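Local coordinates for protein 3-HSA hydroxylase, oxygenase (Rhodococcus sp., PDB 2RFQ) that catalyses the FMNH2-dependent ortho-hydroxylation of the phenolic secosteroid 3-HSA to the catechol 3,4-DHSA during cholesterol breakdown, as the oxygenase subunit of a two-component monooxygenase, at residues A27-T30 with E31-R35; R35-D38 with D39-K42; A18-P21 with T22-R26. All coordinates share one frame; numbering follows the deposited sequence. Where two conformers were deposited one is given.

Interaction 1 of 3, residues A27-T30 with E31-R35; sequences AQET and EDLRR
Gln28 reaches one turn ahead along helix 27-33 and gives its amide NE2 to OD1 of Asp32, a 2.8 Å bond bent moderately to 156° at the hydrogen. The carboxylate oxygen lies almost in the amide plane of Gln28, whereas NE2 approaches that oxygen from above the carboxylate plane. Gln28 gets there because CG stands anti to the backbone N (chi1 -170°) and the chain then folds back at chi2. Beneath this link Asp32 N binds Gln28 O at 2.8 Å, so the two residues are paired twice, through backbone and side chain. The tightly held side belongs to Glu31, which is buried: its OE1 lies 3.1 Å from Gln28 OE1, two acceptors whose closeness is probably tolerated because Arg357 forms a salt bridge to Glu31 OE1 and donates to Gln28 OE1. Arg360 takes the other Glu31 oxygen, OE2, which also receives a weak bond from a water. On the solvent side things are slacker; Glu29 and Leu33 run side by side in the same direction, with Glu29 CG 3.6 Å from Leu33 CD1, an apolar contact between two exposed residues. The helix ends in a Schellman motif: Arg34 turns to positive phi, and Arg35 N bonds weakly back to Thr30 O at 3.4 Å. With an alanine in place of Gln28 the amide is gone, which would probably leave Asp32 OD1 without this donor and Arg357 without one of its acceptors. Two arginines around it probably keep Glu31 ionised, and Arg357 is likely what allows the Gln28 carbonyl to sit beside that carboxylate, while the amide nitrogen turns to Asp32.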
loop_
_atom_site.group_PDB
_atom_site.type_symbol
_atom_site.label_atom_id
_atom_site.label_comp_id
_atom_site.label_asym_id
_atom_site.label_seq_id
_atom_site.Cartn_x
_atom_site.Cartn_y
_atom_site.Cartn_z
ATOM N N ALA A 27 -29.205 -2.852 15.305
ATOM C CA ALA A 27 -28.380 -3.273 14.146
ATOM C C ALA A 27 -28.360 -4.799 13.911
ATOM O O ALA A 27 -28.448 -5.229 12.753
ATOM C CB ALA A 27 -26.979 -2.701 14.236
ATOM N N GLN A 28 -28.249 -5.625 14.971
ATOM C CA GLN A 28 -28.217 -7.085 14.713
ATOM C C GLN A 28 -29.565 -7.565 14.226
ATOM O O GLN A 28 -29.653 -8.362 13.303
ATOM C CB GLN A 28 -27.741 -7.955 15.902
ATOM C CG GLN A 28 -27.507 -9.435 15.444
ATOM C CD GLN A 28 -26.484 -9.571 14.269
ATOM O OE1 GLN A 28 -25.432 -8.967 14.293
ATOM N NE2 GLN A 28 -26.805 -10.387 13.273
ATOM N N GLU A 29 -30.636 -7.072 14.850
ATOM C CA GLU A 29 -31.964 -7.461 14.419
ATOM C C GLU A 29 -32.201 -7.089 12.947
ATOM O O GLU A 29 -32.769 -7.868 12.166
ATOM C CB GLU A 29 -33.035 -6.824 15.315
ATOM C CG GLU A 29 -34.435 -7.337 15.001
ATOM C CD GLU A 29 -35.449 -7.036 16.096
ATOM O OE1 GLU A 29 -35.092 -7.167 17.284
ATOM O OE2 GLU A 29 -36.610 -6.754 15.745
ATOM N N THR A 30 -31.767 -5.889 12.575
ATOM C CA THR A 30 -31.900 -5.424 11.205
ATOM C C THR A 30 -31.175 -6.378 10.249
ATOM O O THR A 30 -31.712 -6.749 9.210
ATOM C CB THR A 30 -31.338 -3.996 11.098
ATOM O OG1 THR A 30 -32.165 -3.154 11.915
ATOM C CG2 THR A 30 -31.347 -3.499 9.633
ATOM N N GLU A 31 -29.962 -6.795 10.603
ATOM C CA GLU A 31 -29.267 -7.794 9.787
ATOM C C GLU A 31 -30.048 -9.110 9.713
ATOM O O GLU A 31 -30.253 -9.662 8.642
ATOM C CB GLU A 31 -27.920 -8.129 10.404
ATOM C CG GLU A 31 -26.794 -7.240 10.058
ATOM C CD GLU A 31 -25.502 -8.034 10.197
ATOM O OE1 GLU A 31 -25.034 -8.168 11.334
ATOM O OE2 GLU A 31 -24.995 -8.556 9.184
ATOM N N ASP A 32 -30.455 -9.612 10.879
ATOM C CA ASP A 32 -31.124 -10.918 10.963
ATOM C C ASP A 32 -32.414 -10.981 10.171
ATOM O O ASP A 32 -32.750 -12.010 9.557
ATOM C CB ASP A 32 -31.393 -11.254 12.436
ATOM C CG ASP A 32 -30.123 -11.589 13.215
ATOM O OD1 ASP A 32 -29.067 -11.884 12.597
ATOM O OD2 ASP A 32 -30.172 -11.552 14.457
ATOM N N LEU A 33 -33.176 -9.884 10.188
ATOM C CA LEU A 33 -34.446 -9.830 9.450
ATOM C C LEU A 33 -34.265 -9.437 7.980
ATOM O O LEU A 33 -35.215 -9.476 7.204
ATOM C CB LEU A 33 -35.396 -8.850 10.127
ATOM C CG LEU A 33 -35.743 -9.203 11.556
ATOM C CD1 LEU A 33 -36.512 -8.041 12.190
ATOM C CD2 LEU A 33 -36.594 -10.474 11.511
ATOM N N ARG A 34 -33.042 -9.022 7.609
ATOM C CA ARG A 34 -32.735 -8.630 6.205
ATOM C C ARG A 34 -33.615 -7.465 5.698
ATOM O O ARG A 34 -33.928 -7.364 4.504
ATOM C CB ARG A 34 -32.832 -9.844 5.262
ATOM C CG ARG A 34 -31.894 -11.019 5.655
ATOM C CD ARG A 34 -32.049 -12.205 4.640
ATOM N NE ARG A 34 -33.432 -12.699 4.578
ATOM C CZ ARG A 34 -34.273 -12.530 3.549
ATOM N NH1 ARG A 34 -33.890 -11.923 2.423
ATOM N NH2 ARG A 34 -35.527 -12.994 3.634
ATOM N N ARG A 35 -33.963 -6.561 6.606
ATOM C CA ARG A 35 -34.879 -5.489 6.267
ATOM C C ARG A 35 -34.745 -4.426 7.339
ATOM O O ARG A 35 -34.547 -4.733 8.516
ATOM C CB ARG A 35 -36.323 -6.049 6.228
ATOM C CG ARG A 35 -37.301 -5.271 5.353
ATOM C CD ARG A 35 -38.683 -5.963 5.310
ATOM N NE ARG A 35 -39.154 -6.194 6.674
ATOM C CZ ARG A 35 -39.263 -7.387 7.258
ATOM N NH1 ARG A 35 -39.019 -8.512 6.572
ATOM N NH2 ARG A 35 -39.637 -7.466 8.536
HETATM O O HOH W 1 -25.457 -11.152 10.215
#

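Interaction 2 of 3, residues R35-D38 with D39-K42; sequences RIPD and DSMK
Ile36 meets Met41, built as selenomethionine, where the loop after helix 27-33 runs into the next helix, CG2 of the isoleucine lying 3.8 Å from both CG and SE of Met41. The two side chains cross at about a right angle. CG2 is the branch anti to the backbone N, and it is this methyl that touches, also passing 4.0 Å from Ser40 CB, while CG1 and CD1 go back toward Thr30. Next comes Pro37, the N-cap residue. Its ring does little more than graze Ser40, CB standing 4.0 Å from Ser40 OG, but its carbonyl starts the helix: Met41 N donates to Pro37 O at 3.1 Å, in the carbonyl plane and nearly straight at 164°. Since Pro37 has no side-chain acceptor, it offers no capping bond of its own to the first turn. Asp38, an exposed residue, follows with the second backbone bond, Lys42 N to Asp38 O at 2.9 Å. The polar ends of the next residues find partners outside this turn: Asp39 OD2 forms a salt bridge with Arg26 NH2, Ser40 OG a probable hydrogen bond with Arg26 NH1, and Lys42 NZ pairs with Glu46 one turn further on. The start of helix 38-47 packs within the helical N-terminal domain of the acyl-CoA dehydrogenase fold, with Ile36 packed on Ser81, Thr82 and Val85 of helix 80-96, Met41 on Ile89 of that same helix, and Thr30 of helix 27-33 touching Ile36 and Pro37.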
loop_
_atom_site.group_PDB
_atom_site.type_symbol
_atom_site.label_atom_id
_atom_site.label_comp_id
_atom_site.label_asym_id
_atom_site.label_seq_id
_atom_site.Cartn_x
_atom_site.Cartn_y
_atom_site.Cartn_z
ATOM N N ARG A 35 -33.963 -6.561 6.606
ATOM C CA ARG A 35 -34.879 -5.489 6.267
ATOM C C ARG A 35 -34.745 -4.426 7.339
ATOM O O ARG A 35 -34.547 -4.733 8.516
ATOM C CB ARG A 35 -36.323 -6.049 6.228
ATOM C CG ARG A 35 -37.301 -5.271 5.353
ATOM C CD ARG A 35 -38.683 -5.963 5.310
ATOM N NE ARG A 35 -39.154 -6.194 6.674
ATOM C CZ ARG A 35 -39.263 -7.387 7.258
ATOM N NH1 ARG A 35 -39.019 -8.512 6.572
ATOM N NH2 ARG A 35 -39.637 -7.466 8.536
ATOM N N ILE A 36 -34.843 -3.156 6.935
ATOM C CA ILE A 36 -34.880 -2.105 7.938
ATOM C C ILE A 36 -36.216 -2.209 8.684
ATOM O O ILE A 36 -37.261 -2.335 8.058
ATOM C CB ILE A 36 -34.766 -0.706 7.299
ATOM C CG1 ILE A 36 -33.567 -0.636 6.332
ATOM C CG2 ILE A 36 -34.699 0.381 8.406
ATOM C CD1 ILE A 36 -32.188 -1.007 6.960
ATOM N N PRO A 37 -36.189 -2.189 10.018
ATOM C CA PRO A 37 -37.445 -2.220 10.776
ATOM C C PRO A 37 -38.389 -1.064 10.407
ATOM O O PRO A 37 -37.958 0.088 10.153
ATOM C CB PRO A 37 -36.978 -2.126 12.224
ATOM C CG PRO A 37 -35.655 -2.829 12.203
ATOM C CD PRO A 37 -35.021 -2.256 10.917
ATOM N N ASP A 38 -39.675 -1.385 10.352
ATOM C CA ASP A 38 -40.705 -0.384 10.049
ATOM C C ASP A 38 -40.580 0.779 11.025
ATOM O O ASP A 38 -40.704 1.944 10.621
ATOM C CB ASP A 38 -42.112 -0.968 10.176
ATOM C CG ASP A 38 -42.389 -2.098 9.192
ATOM O OD1 ASP A 38 -41.663 -2.250 8.191
ATOM O OD2 ASP A 38 -43.400 -2.809 9.426
ATOM N N ASP A 39 -40.309 0.461 12.296
ATOM C CA ASP A 39 -40.323 1.502 13.314
ATOM C C ASP A 39 -39.119 2.427 13.160
ATOM O O ASP A 39 -39.218 3.625 13.455
ATOM C CB ASP A 39 -40.367 0.909 14.724
ATOM C CG ASP A 39 -40.700 1.947 15.743
ATOM O OD1 ASP A 39 -41.813 2.494 15.658
ATOM O OD2 ASP A 39 -39.830 2.256 16.580
ATOM N N SER A 40 -38.002 1.901 12.654
ATOM C CA SER A 40 -36.857 2.773 12.316
ATOM C C SER A 40 -37.197 3.727 11.175
ATOM O O SER A 40 -36.887 4.925 11.216
ATOM C CB SER A 40 -35.605 1.936 11.958
ATOM O OG SER A 40 -35.085 1.247 13.116
HETATM N N MSE A 41 -37.828 3.203 10.139
HETATM C CA MSE A 41 -38.199 4.062 8.997
HETATM C C MSE A 41 -39.203 5.135 9.458
HETATM O O MSE A 41 -39.110 6.299 9.034
HETATM C CB MSE A 41 -38.741 3.229 7.828
HETATM C CG MSE A 41 -37.719 2.265 7.215
HETATM SE SE MSE A 41 -36.208 3.245 6.387
HETATM C CE MSE A 41 -37.086 3.863 4.760
ATOM N N LYS A 42 -40.145 4.760 10.333
ATOM C CA LYS A 42 -41.100 5.727 10.880
ATOM C C LYS A 42 -40.381 6.814 11.683
ATOM O O LYS A 42 -40.652 8.004 11.502
ATOM C CB LYS A 42 -42.134 4.996 11.736
ATOM C CG LYS A 42 -43.176 5.895 12.364
ATOM C CD LYS A 42 -44.250 5.040 13.058
ATOM C CE LYS A 42 -45.299 5.911 13.783
ATOM N NZ LYS A 42 -44.785 6.456 15.069
#

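Interaction 3 of 3, residues A18-P21 with T22-R26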
loop_
_atom_site.group_PDB
_atom_site.type_symbol
_atom_site.label_atom_id
_atom_site.label_comp_id
_atom_site.label_asym_id
_atom_site.label_seq_id
_atom_site.Cartn_x
_atom_site.Cartn_y
_atom_site.Cartn_z
ATOM N N ALA A 18 -30.765 12.056 18.594
ATOM C CA ALA A 18 -31.594 11.421 19.610
ATOM C C ALA A 18 -31.950 9.980 19.228
ATOM O O ALA A 18 -32.213 9.155 20.091
ATOM C CB ALA A 18 -32.857 12.236 19.825
ATOM N N LEU A 19 -31.953 9.687 17.927
ATOM C CA LEU A 19 -32.392 8.386 17.430
ATOM C C LEU A 19 -31.262 7.365 17.327
ATOM O O LEU A 19 -31.508 6.147 17.296
ATOM C CB LEU A 19 -33.043 8.581 16.035
ATOM C CG LEU A 19 -33.645 7.363 15.330
ATOM C CD1 LEU A 19 -34.731 6.702 16.207
ATOM C CD2 LEU A 19 -34.232 7.750 13.960
ATOM N N LEU A 20 -30.022 7.842 17.243
ATOM C CA LEU A 20 -28.880 6.930 16.987
ATOM C C LEU A 20 -28.787 5.711 17.920
ATOM O O LEU A 20 -28.589 4.586 17.430
ATOM C CB LEU A 20 -27.541 7.684 16.955
ATOM C CG LEU A 20 -27.381 8.751 15.883
ATOM C CD1 LEU A 20 -25.912 9.177 15.741
ATOM C CD2 LEU A 20 -27.950 8.318 14.512
ATOM N N PRO A 21 -28.941 5.905 19.242
ATOM C CA PRO A 21 -28.843 4.720 20.116
ATOM C C PRO A 21 -29.844 3.629 19.744
ATOM O O PRO A 21 -29.515 2.448 19.822
ATOM C CB PRO A 21 -29.127 5.294 21.523
ATOM C CG PRO A 21 -28.719 6.739 21.402
ATOM C CD PRO A 21 -29.185 7.131 20.027
ATOM N N THR A 22 -31.053 4.017 19.329
ATOM C CA THR A 22 -32.064 3.054 18.897
ATOM C C THR A 22 -31.559 2.300 17.682
ATOM O O THR A 22 -31.612 1.073 17.642
ATOM C CB THR A 22 -33.404 3.767 18.589
ATOM O OG1 THR A 22 -33.906 4.321 19.809
ATOM C CG2 THR A 22 -34.436 2.791 18.042
ATOM N N LEU A 23 -31.039 3.039 16.710
ATOM C CA LEU A 23 -30.494 2.419 15.497
ATOM C C LEU A 23 -29.353 1.433 15.805
ATOM O O LEU A 23 -29.314 0.340 15.228
ATOM C CB LEU A 23 -30.054 3.487 14.481
ATOM C CG LEU A 23 -31.149 4.465 14.063
ATOM C CD1 LEU A 23 -30.617 5.389 12.952
ATOM C CD2 LEU A 23 -32.428 3.739 13.593
ATOM N N ARG A 24 -28.437 1.810 16.702
ATOM C CA ARG A 24 -27.332 0.920 17.076
ATOM C C ARG A 24 -27.864 -0.332 17.743
ATOM O O ARG A 24 -27.431 -1.426 17.426
ATOM C CB ARG A 24 -26.373 1.593 18.049
ATOM C CG ARG A 24 -25.587 2.714 17.475
ATOM C CD ARG A 24 -24.418 3.127 18.396
ATOM N NE ARG A 24 -24.018 4.457 17.968
ATOM C CZ ARG A 24 -24.423 5.586 18.544
ATOM N NH1 ARG A 24 -24.049 6.748 18.022
ATOM N NH2 ARG A 24 -25.176 5.555 19.650
ATOM N N GLU A 25 -28.797 -0.167 18.683
ATOM C CA GLU A 25 -29.345 -1.309 19.416
ATOM C C GLU A 25 -30.026 -2.305 18.489
ATOM O O GLU A 25 -30.008 -3.507 18.749
ATOM C CB GLU A 25 -30.319 -0.837 20.489
ATOM C CG GLU A 25 -29.641 -0.113 21.624
ATOM C CD GLU A 25 -30.611 0.486 22.613
ATOM O OE1 GLU A 25 -31.805 0.629 22.281
ATOM O OE2 GLU A 25 -30.169 0.825 23.730
ATOM N N ARG A 26 -30.601 -1.802 17.393
ATOM C CA ARG A 26 -31.342 -2.644 16.475
ATOM C C ARG A 26 -30.488 -3.221 15.358
ATOM O O ARG A 26 -31.008 -3.970 14.521
ATOM C CB ARG A 26 -32.470 -1.843 15.818
ATOM C CG ARG A 26 -33.512 -1.337 16.791
ATOM C CD ARG A 26 -34.628 -0.747 15.989
ATOM N NE ARG A 26 -35.788 -0.523 16.847
ATOM C CZ ARG A 26 -36.679 0.448 16.664
ATOM N NH1 ARG A 26 -36.577 1.277 15.635
ATOM N NH2 ARG A 26 -37.694 0.570 17.511
HETATM O O HOH W 2 -32.498 6.351 20.642
#
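Leu20 and Arg24 lie one turn apart near the C-terminal end of helix 11-25, part of the helical N-terminal domain of an acyl-CoA dehydrogenase-type fold. Arg24 can be followed outward. Its CB lies 3.7 Å from Pro21 O; CG then passes 3.5 Å from Leu20 O, the carbonyl that Arg24 N also binds. With CG anti to the carbonyl carbon (chi1 -68°), the extended chain runs back toward the preceding turn and lays one guanidinium face over Leu20 CB. CZ is 4.1 Å from that carbon, NH1 touches both CB and CD1 of Leu20, and NH2 ends 3.8 Å from Pro21 CA. These are packing contacts: CB and CG lie along backbone carbonyls, and the flat end meets carbons of Leu20 and Pro21. On another side of the helix Leu19 and Leu23 meet CG to CG at 4.0 Å, and both pack on helix 38-47, Leu19 on Ala43 and Leu44, Leu23 on Ser40. Pro21 has no N-H to give and the helix kinks there. One water donates to Ala18 O and lies 2.6 Å from Thr22 OG1, joining the turns before and after the proline.

How the interactions relate
From the N terminus the chain meets interaction 3 first, at the end of helix 11-25, then interaction 1 on the short helix 27-33, then interaction 2 where helix 38-47 begins. The three lie in series, none nested or crossed, and each closes only a local turn; 1 and 2 share Arg35. Longer-range ties run between them. Arg26, at the end of interaction 3, forms a salt bridge to Asp39 and a probable hydrogen bond to Ser40 of interaction 2, closing the loop around helix 27-33, while Thr30 of interaction 1 packs on Ile36 and Pro37. Interactions 1 and 3 adjoin in sequence, and together the set ties three successive helices of the N-terminal domain.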